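Local coordinates for protein putative N-acetylmuramoyl-L-alanine amidase,autolysin cwp6 (Peptoclostridium difficile, PDB 5J72) that probably hydrolyses peptidoglycan at the N-acetylmuramoyl-L-alanine amide bond, using a zinc-bound amidase domain joined to CWB2 modules that hold it to the cell wall, at residues Val159-Gly164 with Ser206-Ile211; Asn188-Pro193 with Ser218-Ser223; Asp345-Asn350 with Ile393-Tyr398; Tyr398-His403 with Thr488-Arg493. One frame throughout, in Å; residues are numbered along the deposited sequence.

Interaction 1. Residues Val159-Gly164 with Ser206-Ile211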
loop_
_atom_site.group_PDB
_atom_site.type_symbol
_atom_site.label_atom_id
_atom_site.label_comp_id
_atom_site.label_asym_id
_atom_site.label_seq_id
_atom_site.Cartn_x
_atom_site.Cartn_y
_atom_site.Cartn_z
ATOM N N VAL A 159 2.992 17.957 17.430
ATOM C CA VAL A 159 2.168 16.760 17.341
ATOM C C VAL A 159 0.913 17.172 16.595
ATOM O O VAL A 159 0.320 18.209 16.935
ATOM C CB VAL A 159 1.753 16.142 18.718
ATOM C CG1 VAL A 159 0.845 14.904 18.512
ATOM C CG2 VAL A 159 3.015 15.739 19.527
ATOM N N VAL A 160 0.494 16.360 15.605
ATOM C CA VAL A 160 -0.746 16.617 14.890
ATOM C C VAL A 160 -1.809 15.777 15.543
ATOM O O VAL A 160 -1.594 14.607 15.874
ATOM C CB VAL A 160 -0.589 16.287 13.401
ATOM C CG1 VAL A 160 -1.978 16.376 12.650
ATOM C CG2 VAL A 160 0.422 17.253 12.807
ATOM N N ILE A 161 -2.998 16.348 15.718
ATOM C CA ILE A 161 -4.059 15.559 16.342
ATOM C C ILE A 161 -5.274 15.537 15.389
ATOM O O ILE A 161 -5.603 16.565 14.816
ATOM C CB ILE A 161 -4.468 16.325 17.641
ATOM C CG1 ILE A 161 -3.392 16.121 18.767
ATOM C CG2 ILE A 161 -5.835 15.778 18.082
ATOM C CD1 ILE A 161 -3.565 14.794 19.489
ATOM N N VAL A 162 -5.879 14.406 15.255
ATOM C CA VAL A 162 -7.059 14.195 14.387
ATOM C C VAL A 162 -8.022 13.449 15.277
ATOM O O VAL A 162 -7.602 12.739 16.165
ATOM C CB VAL A 162 -6.601 13.311 13.199
ATOM C CG1 VAL A 162 -7.780 12.635 12.548
ATOM C CG2 VAL A 162 -5.795 14.192 12.199
ATOM N N ASN A 163 -9.312 13.625 15.045
ATOM C CA ASN A 163 -10.318 12.865 15.768
ATOM C C ASN A 163 -10.222 11.437 15.334
ATOM O O ASN A 163 -10.363 11.185 14.122
ATOM C CB ASN A 163 -11.702 13.416 15.401
ATOM C CG ASN A 163 -12.835 12.665 16.085
ATOM O OD1 ASN A 163 -12.812 11.435 16.207
ATOM N ND2 ASN A 163 -13.863 13.380 16.612
ATOM N N GLY A 164 -10.033 10.490 16.268
ATOM C CA GLY A 164 -9.807 9.098 15.906
ATOM C C GLY A 164 -10.981 8.326 15.337
ATOM O O GLY A 164 -10.758 7.307 14.698
ATOM N N SER A 206 6.010 21.460 22.003
ATOM C CA SER A 206 5.753 22.905 22.242
ATOM C C SER A 206 4.430 23.262 21.554
ATOM O O SER A 206 3.778 24.237 21.929
ATOM C CB SER A 206 6.805 23.748 21.501
ATOM O OG SER A 206 8.030 23.659 22.180
ATOM N N ASP A 207 4.029 22.488 20.519
ATOM C CA ASP A 207 2.835 22.874 19.738
ATOM C C ASP A 207 2.022 21.680 19.318
ATOM O O ASP A 207 2.600 20.654 18.913
ATOM C CB ASP A 207 3.321 23.589 18.433
ATOM C CG ASP A 207 3.970 24.941 18.647
ATOM O OD1 ASP A 207 5.190 24.985 18.862
ATOM O OD2 ASP A 207 3.242 25.964 18.610
ATOM N N VAL A 208 0.711 21.758 19.415
ATOM C CA VAL A 208 -0.186 20.723 18.903
ATOM C C VAL A 208 -0.998 21.388 17.753
ATOM O O VAL A 208 -1.484 22.541 17.884
ATOM C CB VAL A 208 -1.110 20.136 20.015
ATOM C CG1 VAL A 208 -2.283 19.398 19.420
ATOM C CG2 VAL A 208 -0.318 19.188 20.909
ATOM N N ILE A 209 -1.132 20.670 16.620
ATOM C CA ILE A 209 -1.838 21.205 15.458
ATOM C C ILE A 209 -3.028 20.268 15.300
ATOM O O ILE A 209 -2.930 19.044 15.059
ATOM C CB ILE A 209 -0.942 21.274 14.181
ATOM C CG1 ILE A 209 0.243 22.188 14.393
ATOM C CG2 ILE A 209 -1.770 21.743 12.948
ATOM C CD1 ILE A 209 1.520 21.434 14.981
ATOM N N ILE A 210 -4.216 20.840 15.497
ATOM C CA ILE A 210 -5.438 20.087 15.356
ATOM C C ILE A 210 -5.966 20.237 13.911
ATOM O O ILE A 210 -5.983 21.341 13.373
ATOM C CB ILE A 210 -6.524 20.602 16.322
ATOM C CG1 ILE A 210 -6.135 20.240 17.782
ATOM C CG2 ILE A 210 -7.835 19.978 15.920
ATOM C CD1 ILE A 210 -6.921 21.051 18.773
ATOM N N ILE A 211 -6.342 19.123 13.304
ATOM C CA ILE A 211 -6.894 19.134 11.940
ATOM C C ILE A 211 -8.387 18.909 12.129
ATOM O O ILE A 211 -8.782 17.891 12.697
ATOM C CB ILE A 211 -6.269 18.032 11.070
ATOM C CG1 ILE A 211 -4.743 18.247 10.950
ATOM C CG2 ILE A 211 -6.979 17.999 9.632
ATOM C CD1 ILE A 211 -4.345 19.622 10.476
HETATM O O HOH W 1 -10.198 15.735 13.272
#
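V159 and I161 bind the neighbouring strand 207-211 through four backbone hydrogen bonds, a parallel ladder in which each residue uses both its N and its O. V159 N donates to D207 O (3.1 Å), and V159 O accepts from I209 N (2.9 Å). Two residues on, I161 N meets I209 O at 2.8 Å and I161 O receives I211 N, a bond nearly linear at the hydrogen (167°). The side chains then divide between the two faces. On one, I161 CG1 crosses V208 at a slant and meets its CG1 at 3.5 Å; the chi1 of I161 (-76°) sets CG1 beside the backbone N, facing the V208 branch. On the other, V160 CG1 touches I211 CG1 at 3.7 Å, and V162 CG2 comes to 4.0 Å from I211 CB. These two strands are the central pair of the four-stranded parallel sheet of a CWB2 module, with strand order 2-1-3-4, so the ladder is closed in on both flanks: strand 184-187 lies beyond V160 and V162, and strand 232-236 beyond I209 and I210. Helix 174-180 packs over the face of V160 and I209, placing Y180 against both and A177 against V160. Where the strands splay past V162, one water replaces the direct bond, accepting from N163 N and donating to I211 O (2.6 Å). The N163 side chain turns to other work: ND2 binds S216 O, while OD1 accepts from E165 N.

Interaction 2. Residues Asn188-Pro193 with Ser218-Ser223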
loop_
_atom_site.group_PDB
_atom_site.type_symbol
_atom_site.label_atom_id
_atom_site.label_comp_id
_atom_site.label_asym_id
_atom_site.label_seq_id
_atom_site.Cartn_x
_atom_site.Cartn_y
_atom_site.Cartn_z
ATOM N N ASN A 188 -10.755 12.308 20.849
ATOM C CA ASN A 188 -12.191 12.139 20.726
ATOM C C ASN A 188 -12.672 13.563 20.560
ATOM O O ASN A 188 -11.879 14.507 20.710
ATOM C CB ASN A 188 -12.769 11.485 21.955
ATOM C CG ASN A 188 -12.439 10.021 21.951
ATOM O OD1 ASN A 188 -12.646 9.354 20.927
ATOM N ND2 ASN A 188 -11.945 9.424 23.011
ATOM N N LYS A 189 -13.948 13.776 20.258
ATOM C CA LYS A 189 -14.376 15.153 20.045
ATOM C C LYS A 189 -14.223 16.033 21.268
ATOM O O LYS A 189 -13.878 17.223 21.129
ATOM C CB LYS A 189 -15.885 15.188 19.633
ATOM C CG LYS A 189 -16.353 16.597 19.337
ATOM C CD LYS A 189 -17.870 16.666 19.168
ATOM C CE LYS A 189 -18.233 18.089 18.842
ATOM N NZ LYS A 189 -19.710 18.275 18.806
ATOM N N ASP A 190 -14.479 15.480 22.459
ATOM C CA ASP A 190 -14.422 16.326 23.656
ATOM C C ASP A 190 -13.406 15.877 24.716
ATOM O O ASP A 190 -13.390 16.436 25.807
ATOM C CB ASP A 190 -15.852 16.379 24.293
ATOM C CG ASP A 190 -16.868 16.998 23.352
ATOM O OD1 ASP A 190 -16.612 18.111 22.853
ATOM O OD2 ASP A 190 -17.909 16.357 23.100
ATOM N N ASP A 191 -12.568 14.884 24.424
ATOM C CA ASP A 191 -11.567 14.411 25.399
ATOM C C ASP A 191 -10.399 13.722 24.692
ATOM O O ASP A 191 -10.490 13.458 23.487
ATOM C CB ASP A 191 -12.187 13.368 26.342
ATOM C CG ASP A 191 -12.567 12.045 25.636
ATOM O OD1 ASP A 191 -13.729 11.921 25.190
ATOM O OD2 ASP A 191 -11.691 11.142 25.520
ATOM N N ILE A 192 -9.324 13.429 25.425
ATOM C CA ILE A 192 -8.278 12.613 24.853
ATOM C C ILE A 192 -8.144 11.477 25.797
ATOM O O ILE A 192 -8.243 11.686 27.007
ATOM C CB ILE A 192 -6.914 13.322 24.639
ATOM C CG1 ILE A 192 -6.504 14.161 25.918
ATOM C CG2 ILE A 192 -7.010 14.200 23.413
ATOM C CD1 ILE A 192 -4.999 14.598 25.886
ATOM N N PRO A 193 -7.960 10.237 25.313
ATOM C CA PRO A 193 -7.806 9.123 26.253
ATOM C C PRO A 193 -6.422 9.163 26.919
ATOM O O PRO A 193 -5.523 9.885 26.495
ATOM C CB PRO A 193 -7.974 7.890 25.382
ATOM C CG PRO A 193 -7.663 8.321 24.032
ATOM C CD PRO A 193 -8.177 9.747 23.947
ATOM N N SER A 218 -13.291 19.605 19.670
ATOM C CA SER A 218 -13.821 20.803 20.372
ATOM C C SER A 218 -12.863 21.438 21.367
ATOM O O SER A 218 -11.779 20.911 21.634
ATOM C CB SER A 218 -15.081 20.402 21.144
ATOM O OG SER A 218 -14.739 19.764 22.355
ATOM N N GLN A 219 -13.279 22.573 21.930
ATOM C CA GLN A 219 -12.510 23.261 22.953
ATOM C C GLN A 219 -12.379 22.358 24.173
ATOM O O GLN A 219 -11.452 22.519 24.963
ATOM C CB GLN A 219 -13.249 24.551 23.370
ATOM C CG GLN A 219 -12.535 25.261 24.535
ATOM C CD GLN A 219 -11.035 25.504 24.304
ATOM O OE1 GLN A 219 -10.578 25.858 23.194
ATOM N NE2 GLN A 219 -10.234 25.278 25.347
ATOM N N LYS A 220 -13.319 21.428 24.370
ATOM C CA LYS A 220 -13.206 20.568 25.542
ATOM C C LYS A 220 -12.002 19.652 25.347
ATOM O O LYS A 220 -11.300 19.359 26.311
ATOM C CB LYS A 220 -14.443 19.689 25.737
ATOM C CG LYS A 220 -15.742 20.493 25.820
ATOM C CD LYS A 220 -16.741 19.791 26.732
ATOM C CE LYS A 220 -18.015 20.641 26.874
ATOM N NZ LYS A 220 -19.023 19.956 27.719
ATOM N N ALA A 221 -11.794 19.174 24.103
ATOM C CA ALA A 221 -10.603 18.357 23.881
ATOM C C ALA A 221 -9.395 19.291 23.971
ATOM O O ALA A 221 -8.364 18.872 24.493
ATOM C CB ALA A 221 -10.655 17.670 22.500
ATOM N N VAL A 222 -9.482 20.519 23.481
ATOM C CA VAL A 222 -8.334 21.396 23.560
ATOM C C VAL A 222 -7.926 21.535 25.035
ATOM O O VAL A 222 -6.733 21.469 25.320
ATOM C CB VAL A 222 -8.622 22.753 22.916
ATOM C CG1 VAL A 222 -7.501 23.735 23.203
ATOM C CG2 VAL A 222 -8.812 22.582 21.397
ATOM N N SER A 223 -8.891 21.688 25.979
ATOM C CA SER A 223 -8.474 21.841 27.376
ATOM C C SER A 223 -7.863 20.625 27.888
ATOM O O SER A 223 -6.911 20.745 28.662
ATOM C CB SER A 223 -9.653 22.216 28.286
ATOM O OG SER A 223 -10.292 23.337 27.699
#
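D190 reaches across to the start of helix 219-228, and every atom of its side chain from CB to OD1 has a neighbour there. CB lies against K220 CB at 3.9 Å. With chi1 at -62°, CG swings beside the backbone N and stands 3.6 Å from S218 OG. At the tip, OD1 accepts from S218 OG in a short 2.5 Å bond, using the anti lone pair, the one facing away from OD2. The K220 amine ends 5.7 Å from D190 OD1, opposite in charge but not in contact, and may add a mild attraction. S218 is the N-cap of the helix: its OG, held between backbone N and carbonyl carbon by a chi1 of 80°, takes K220 N at 3.0 Å and, weakly, A221 N. The carboxylate is thus second shell to the cap and probably helps to fix the rotation of the capping hydroxyl. Both pieces follow strands of the parallel CWB2 sheet, 184-187 and 207-211, and K189 O joins them by accepting from S218 N at 2.9 Å. The same carbonyl oxygen rests on A221 CB (3.5 Å), a methyl that packs against the loop carbonyls and helps bury D191 N, an amide with no partner. The loop is braced within itself by N188 ND2, bound to D191 OD2 at 3.1 Å nearly in the amide plane, and farther along I192 N is held by Q224 OE1 of the helix.

Interaction 3. Residues Asp345-Asn350 with Ile393-Tyr398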
loop_
_atom_site.group_PDB
_atom_site.type_symbol
_atom_site.label_atom_id
_atom_site.label_comp_id
_atom_site.label_asym_id
_atom_site.label_seq_id
_atom_site.Cartn_x
_atom_site.Cartn_y
_atom_site.Cartn_z
ATOM N N ASP A 345 -10.690 -1.427 -7.178
ATOM C CA ASP A 345 -11.080 -1.232 -5.819
ATOM C C ASP A 345 -9.874 -0.695 -4.957
ATOM O O ASP A 345 -8.833 -0.405 -5.544
ATOM C CB ASP A 345 -11.584 -2.527 -5.189
ATOM C CG ASP A 345 -10.594 -3.703 -5.152
ATOM O OD1 ASP A 345 -9.376 -3.466 -5.079
ATOM O OD2 ASP A 345 -11.049 -4.861 -5.196
ATOM N N ARG A 346 -10.045 -0.569 -3.636
ATOM C CA ARG A 346 -8.988 0.031 -2.776
ATOM C C ARG A 346 -7.677 -0.781 -2.852
ATOM O O ARG A 346 -6.603 -0.180 -2.734
ATOM C CB ARG A 346 -9.505 0.154 -1.304
ATOM C CG ARG A 346 -9.662 -1.213 -0.640
ATOM C CD ARG A 346 -10.300 -1.087 0.742
ATOM N NE ARG A 346 -11.673 -0.646 0.619
ATOM C CZ ARG A 346 -12.535 -0.594 1.625
ATOM N NH1 ARG A 346 -12.166 -0.967 2.844
ATOM N NH2 ARG A 346 -13.767 -0.157 1.425
ATOM N N HIS A 347 -7.745 -2.136 -3.091
ATOM C CA HIS A 347 -6.530 -2.935 -3.116
ATOM C C HIS A 347 -5.837 -2.810 -4.402
ATOM O O HIS A 347 -4.616 -2.672 -4.412
ATOM C CB HIS A 347 -6.836 -4.400 -2.791
ATOM C CG HIS A 347 -7.570 -4.543 -1.501
ATOM N ND1 HIS A 347 -8.854 -5.041 -1.443
ATOM C CD2 HIS A 347 -7.201 -4.270 -0.223
ATOM C CE1 HIS A 347 -9.240 -5.053 -0.174
ATOM N NE2 HIS A 347 -8.263 -4.591 0.586
ATOM N N GLU A 348 -6.597 -2.844 -5.551
ATOM C CA GLU A 348 -5.920 -2.620 -6.832
ATOM C C GLU A 348 -5.385 -1.232 -6.881
ATOM O O GLU A 348 -4.292 -1.023 -7.429
ATOM C CB GLU A 348 -6.855 -2.856 -8.089
ATOM C CG GLU A 348 -5.931 -2.952 -9.330
ATOM C CD GLU A 348 -6.713 -3.326 -10.593
ATOM O OE1 GLU A 348 -7.912 -3.091 -10.608
ATOM O OE2 GLU A 348 -6.094 -3.836 -11.535
ATOM N N THR A 349 -6.099 -0.255 -6.318
ATOM C CA THR A 349 -5.528 1.113 -6.403
ATOM C C THR A 349 -4.208 1.204 -5.510
ATOM O O THR A 349 -3.240 1.809 -5.900
ATOM C CB THR A 349 -6.550 2.100 -5.858
ATOM O OG1 THR A 349 -7.767 1.986 -6.658
ATOM C CG2 THR A 349 -6.015 3.519 -5.929
ATOM N N ASN A 350 -4.251 0.557 -4.352
ATOM C CA ASN A 350 -3.041 0.519 -3.491
ATOM C C ASN A 350 -1.875 -0.095 -4.274
ATOM O O ASN A 350 -0.756 0.454 -4.313
ATOM C CB ASN A 350 -3.368 -0.283 -2.257
ATOM C CG ASN A 350 -2.202 -0.293 -1.266
ATOM O OD1 ASN A 350 -1.581 -1.349 -1.073
ATOM N ND2 ASN A 350 -1.845 0.868 -0.622
ATOM N N ILE A 393 -2.114 -1.931 1.891
ATOM C CA ILE A 393 -3.274 -2.264 2.689
ATOM C C ILE A 393 -3.858 -3.610 2.179
ATOM O O ILE A 393 -3.814 -3.865 0.984
ATOM C CB ILE A 393 -4.391 -1.180 2.644
ATOM C CG1 ILE A 393 -4.817 -0.853 1.193
ATOM C CG2 ILE A 393 -3.827 0.126 3.347
ATOM C CD1 ILE A 393 -6.081 0.110 1.144
ATOM N N THR A 394 -4.397 -4.412 3.082
ATOM C CA THR A 394 -4.945 -5.700 2.660
ATOM C C THR A 394 -5.860 -6.105 3.763
ATOM O O THR A 394 -5.752 -5.637 4.897
ATOM C CB THR A 394 -3.806 -6.704 2.412
ATOM O OG1 THR A 394 -4.322 -7.819 1.662
ATOM C CG2 THR A 394 -3.155 -7.206 3.729
ATOM N N PRO A 395 -6.845 -6.975 3.458
ATOM C CA PRO A 395 -7.732 -7.360 4.557
ATOM C C PRO A 395 -7.012 -8.181 5.635
ATOM O O PRO A 395 -5.955 -8.737 5.399
ATOM C CB PRO A 395 -8.849 -8.188 3.825
ATOM C CG PRO A 395 -8.832 -7.651 2.432
ATOM C CD PRO A 395 -7.334 -7.482 2.162
ATOM N N LYS A 396 -7.647 -8.314 6.785
ATOM C CA LYS A 396 -7.027 -9.042 7.907
ATOM C C LYS A 396 -6.776 -10.513 7.606
ATOM O O LYS A 396 -5.816 -11.070 8.106
ATOM C CB LYS A 396 -7.957 -9.000 9.131
ATOM C CG LYS A 396 -8.276 -7.634 9.643
ATOM C CD LYS A 396 -9.103 -7.809 10.911
ATOM C CE LYS A 396 -10.541 -7.506 10.652
ATOM N NZ LYS A 396 -11.008 -6.410 11.534
ATOM N N THR A 397 -7.636 -11.147 6.766
ATOM C CA THR A 397 -7.499 -12.593 6.565
ATOM C C THR A 397 -6.885 -13.040 5.264
ATOM O O THR A 397 -6.719 -14.240 5.107
ATOM C CB THR A 397 -8.895 -13.260 6.753
ATOM O OG1 THR A 397 -9.713 -12.818 5.662
ATOM C CG2 THR A 397 -9.589 -12.861 8.082
ATOM N N TYR A 398 -6.528 -12.161 4.312
ATOM C CA TYR A 398 -5.839 -12.656 3.131
ATOM C C TYR A 398 -5.014 -11.596 2.442
ATOM O O TYR A 398 -5.272 -10.404 2.635
ATOM C CB TYR A 398 -6.854 -13.243 2.071
ATOM C CG TYR A 398 -7.843 -12.231 1.515
ATOM C CD1 TYR A 398 -8.993 -11.894 2.220
ATOM C CD2 TYR A 398 -7.646 -11.645 0.266
ATOM C CE1 TYR A 398 -9.927 -11.001 1.703
ATOM C CE2 TYR A 398 -8.582 -10.752 -0.264
ATOM C CZ TYR A 398 -9.716 -10.437 0.464
ATOM O OH TYR A 398 -10.634 -9.547 -0.018
#
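N350 and I393 form the tight, buried and hydrogen-bonded part of the contact. Chi1 of N350 (-176°) sends its amide toward the strand, where OD1 accepts from I393 N at 3.1 Å; the donor sits 60° above the carbonyl plane, away from either lone pair. Beside that bond I393 CG1 crosses the amide obliquely, 3.6 Å from N350 CG, while N350 ND2 is satisfied by N275 OD1 and I391 O. H347 fills the middle. The edge of its ring is turned to the strand, with CD2 3.6 Å from I393 O, and R346 CG lies 3.8 Å above the ring centre, closing one face. The outer, partly exposed side has no hydrogen bond across it: P395 CD packs 3.4 Å from H347 NE2, whose own hydrogen bond is with S371 OG. Looser still, R346 CB only brushes I393 CD1 (4.2 Å). The contact seats the first turn of helix 346-357, capped by D345, on the end of strand 391-394, which pairs in parallel with strand 362-370 in the third CWB2 module; helix 270-283 packs on I393, helix 424-433 on T394, and helix 477-494 of the amidase region on H347.

Interaction 4. Residues Tyr398-His403 with Thr488-Arg493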
loop_
_atom_site.group_PDB
_atom_site.type_symbol
_atom_site.label_atom_id
_atom_site.label_comp_id
_atom_site.label_asym_id
_atom_site.label_seq_id
_atom_site.Cartn_x
_atom_site.Cartn_y
_atom_site.Cartn_z
ATOM N N TYR A 398 -6.528 -12.161 4.312
ATOM C CA TYR A 398 -5.839 -12.656 3.131
ATOM C C TYR A 398 -5.014 -11.596 2.442
ATOM O O TYR A 398 -5.272 -10.404 2.635
ATOM C CB TYR A 398 -6.854 -13.243 2.071
ATOM C CG TYR A 398 -7.843 -12.231 1.515
ATOM C CD1 TYR A 398 -8.993 -11.894 2.220
ATOM C CD2 TYR A 398 -7.646 -11.645 0.266
ATOM C CE1 TYR A 398 -9.927 -11.001 1.703
ATOM C CE2 TYR A 398 -8.582 -10.752 -0.264
ATOM C CZ TYR A 398 -9.716 -10.437 0.464
ATOM O OH TYR A 398 -10.634 -9.547 -0.018
ATOM N N VAL A 399 -4.036 -11.995 1.682
ATOM C CA VAL A 399 -3.261 -11.054 0.912
ATOM C C VAL A 399 -4.067 -10.810 -0.359
ATOM O O VAL A 399 -4.362 -11.763 -1.102
ATOM C CB VAL A 399 -1.879 -11.595 0.558
ATOM C CG1 VAL A 399 -1.122 -10.593 -0.359
ATOM C CG2 VAL A 399 -1.083 -11.873 1.836
ATOM N N SER A 400 -4.450 -9.586 -0.622
ATOM C CA SER A 400 -5.143 -9.327 -1.862
ATOM C C SER A 400 -4.366 -9.784 -3.108
ATOM O O SER A 400 -3.150 -9.627 -3.264
ATOM C CB SER A 400 -5.452 -7.826 -1.981
ATOM O OG SER A 400 -5.900 -7.527 -3.294
ATOM N N ALA A 401 -5.109 -10.383 -4.082
ATOM C CA ALA A 401 -4.477 -10.844 -5.325
ATOM C C ALA A 401 -3.854 -9.736 -6.123
ATOM O O ALA A 401 -2.909 -9.940 -6.878
ATOM C CB ALA A 401 -5.562 -11.551 -6.209
ATOM N N TYR A 402 -4.349 -8.505 -5.953
ATOM C CA TYR A 402 -3.777 -7.390 -6.746
ATOM C C TYR A 402 -2.318 -7.073 -6.302
ATOM O O TYR A 402 -1.589 -6.437 -7.063
ATOM C CB TYR A 402 -4.646 -6.140 -6.543
ATOM C CG TYR A 402 -6.020 -6.316 -7.158
ATOM C CD1 TYR A 402 -6.187 -6.377 -8.537
ATOM C CD2 TYR A 402 -7.140 -6.436 -6.365
ATOM C CE1 TYR A 402 -7.452 -6.554 -9.111
ATOM C CE2 TYR A 402 -8.407 -6.633 -6.918
ATOM C CZ TYR A 402 -8.552 -6.695 -8.289
ATOM O OH TYR A 402 -9.823 -6.920 -8.811
ATOM N N HIS A 403 -1.925 -7.524 -5.106
ATOM C CA HIS A 403 -0.538 -7.304 -4.615
ATOM C C HIS A 403 0.432 -8.347 -5.120
ATOM O O HIS A 403 1.635 -8.184 -4.962
ATOM C CB HIS A 403 -0.496 -7.357 -3.056
ATOM C CG HIS A 403 -1.260 -6.239 -2.430
ATOM N ND1 HIS A 403 -1.187 -4.939 -2.922
ATOM C CD2 HIS A 403 -2.150 -6.222 -1.415
ATOM C CE1 HIS A 403 -2.020 -4.185 -2.207
ATOM N NE2 HIS A 403 -2.607 -4.931 -1.287
ATOM N N THR A 488 -11.935 -12.839 -9.447
ATOM C CA THR A 488 -12.381 -14.139 -8.964
ATOM C C THR A 488 -11.527 -14.598 -7.799
ATOM O O THR A 488 -12.013 -15.149 -6.796
ATOM C CB THR A 488 -12.220 -15.200 -10.112
ATOM O OG1 THR A 488 -13.006 -14.761 -11.208
ATOM C CG2 THR A 488 -12.640 -16.646 -9.631
ATOM N N THR A 489 -10.188 -14.427 -7.941
ATOM C CA THR A 489 -9.299 -14.851 -6.868
ATOM C C THR A 489 -9.612 -14.068 -5.578
ATOM O O THR A 489 -9.659 -14.639 -4.475
ATOM C CB THR A 489 -7.797 -14.589 -7.322
ATOM O OG1 THR A 489 -7.570 -15.448 -8.444
ATOM C CG2 THR A 489 -6.791 -14.973 -6.255
ATOM N N GLU A 490 -9.803 -12.787 -5.738
ATOM C CA GLU A 490 -10.051 -11.908 -4.583
ATOM C C GLU A 490 -11.362 -12.396 -3.841
ATOM O O GLU A 490 -11.384 -12.487 -2.627
ATOM C CB GLU A 490 -10.300 -10.492 -5.088
ATOM C CG GLU A 490 -10.236 -9.540 -3.914
ATOM C CD GLU A 490 -8.750 -9.223 -3.561
ATOM O OE1 GLU A 490 -7.851 -10.038 -3.852
ATOM O OE2 GLU A 490 -8.507 -8.155 -3.013
ATOM N N TYR A 491 -12.413 -12.722 -4.617
ATOM C CA TYR A 491 -13.656 -13.195 -3.969
ATOM C C TYR A 491 -13.405 -14.482 -3.264
ATOM O O TYR A 491 -13.770 -14.629 -2.085
ATOM C CB TYR A 491 -14.765 -13.363 -4.997
ATOM C CG TYR A 491 -16.001 -13.929 -4.310
ATOM C CD1 TYR A 491 -16.874 -13.097 -3.621
ATOM C CD2 TYR A 491 -16.231 -15.301 -4.272
ATOM C CE1 TYR A 491 -17.940 -13.619 -2.893
ATOM C CE2 TYR A 491 -17.308 -15.840 -3.560
ATOM C CZ TYR A 491 -18.154 -14.993 -2.870
ATOM O OH TYR A 491 -19.206 -15.530 -2.158
ATOM N N LEU A 492 -12.748 -15.451 -3.922
ATOM C CA LEU A 492 -12.523 -16.736 -3.252
ATOM C C LEU A 492 -11.701 -16.601 -1.978
ATOM O O LEU A 492 -11.987 -17.260 -0.960
ATOM C CB LEU A 492 -11.801 -17.704 -4.225
ATOM C CG LEU A 492 -12.736 -18.125 -5.396
ATOM C CD1 LEU A 492 -11.956 -18.893 -6.479
ATOM C CD2 LEU A 492 -13.842 -19.078 -4.811
ATOM N N ARG A 493 -10.649 -15.767 -2.024
ATOM C CA ARG A 493 -9.823 -15.624 -0.829
ATOM C C ARG A 493 -10.602 -14.977 0.298
ATOM O O ARG A 493 -10.355 -15.327 1.452
ATOM C CB ARG A 493 -8.578 -14.755 -1.118
ATOM C CG ARG A 493 -7.651 -15.456 -2.058
ATOM C CD ARG A 493 -6.282 -14.754 -2.122
ATOM N NE ARG A 493 -5.380 -15.610 -2.897
ATOM C CZ ARG A 493 -4.278 -15.170 -3.493
ATOM N NH1 ARG A 493 -3.925 -13.886 -3.401
ATOM N NH2 ARG A 493 -3.515 -16.007 -4.179
HETATM O O HOH W 2 -1.398 -11.825 -3.576
#
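A buried carboxylate, that of E490, reaches across between two domains and binds a loop with both oxygens at once: OE1 takes A401 N (2.8 Å) on its syn lone pair, and OE2 takes S400 OG at 2.7 Å, 17° out of the carboxylate plane. The loop belongs to the third CWB2 module and the helix, 477-494, to the zinc amidase domain, so this is an interdomain joint. CG of E490 stands anti to its backbone N, and the chain bends at chi2 to turn the acid onto the loop. S400 OG works twice, donating to E490 OE2 and accepting from Y402 N in an ST turn, so the acid probably helps to fix the serine that makes the turn. The Y398 ring stands across the carboxylate, planes 90° apart, with the ring edge at CE2 3.6 Å from E490 CD. R493 comes over a face of the same ring: its backbone C lies above it, and its CB touches Y398 CD2 at 3.5 Å. The arginine chain then reaches out, extended, to the loop, where NH1 donates to V399 O (3.2 Å), the donor angle a bent 141°, while NH2 goes to V499 O. The guanidinium is kept flat against its own helix, where T489 CG2 sits over its centre, and that same methyl packs on A401 CB at 3.6 Å. Beyond, Y402 OH binds K623. One water closes the grip, donating to S400 O and accepting from R493 NH1 at 3.3 Å.

How the interactions relate
The four contacts fall into two pairs. Interactions 1 and 2 share one CWB2 module: their centres are 11 Å apart and they touch where I210 CD1 meets V222 CG2 at 3.6 Å. Interactions 3 and 4 are closer still, centres about 8 Å apart, and share Y398; I393 O and H403 NE2 (2.8 Å) probably form a hydrogen bond between them, as do T394 OG1 and S400 N. The pairs are well separated, with the centres of 1 and 3 about 28 Å apart. Interaction 4 lies away from the zinc site of H460, E477 and H530, yet its helix 477-494 begins with the zinc ligand E477.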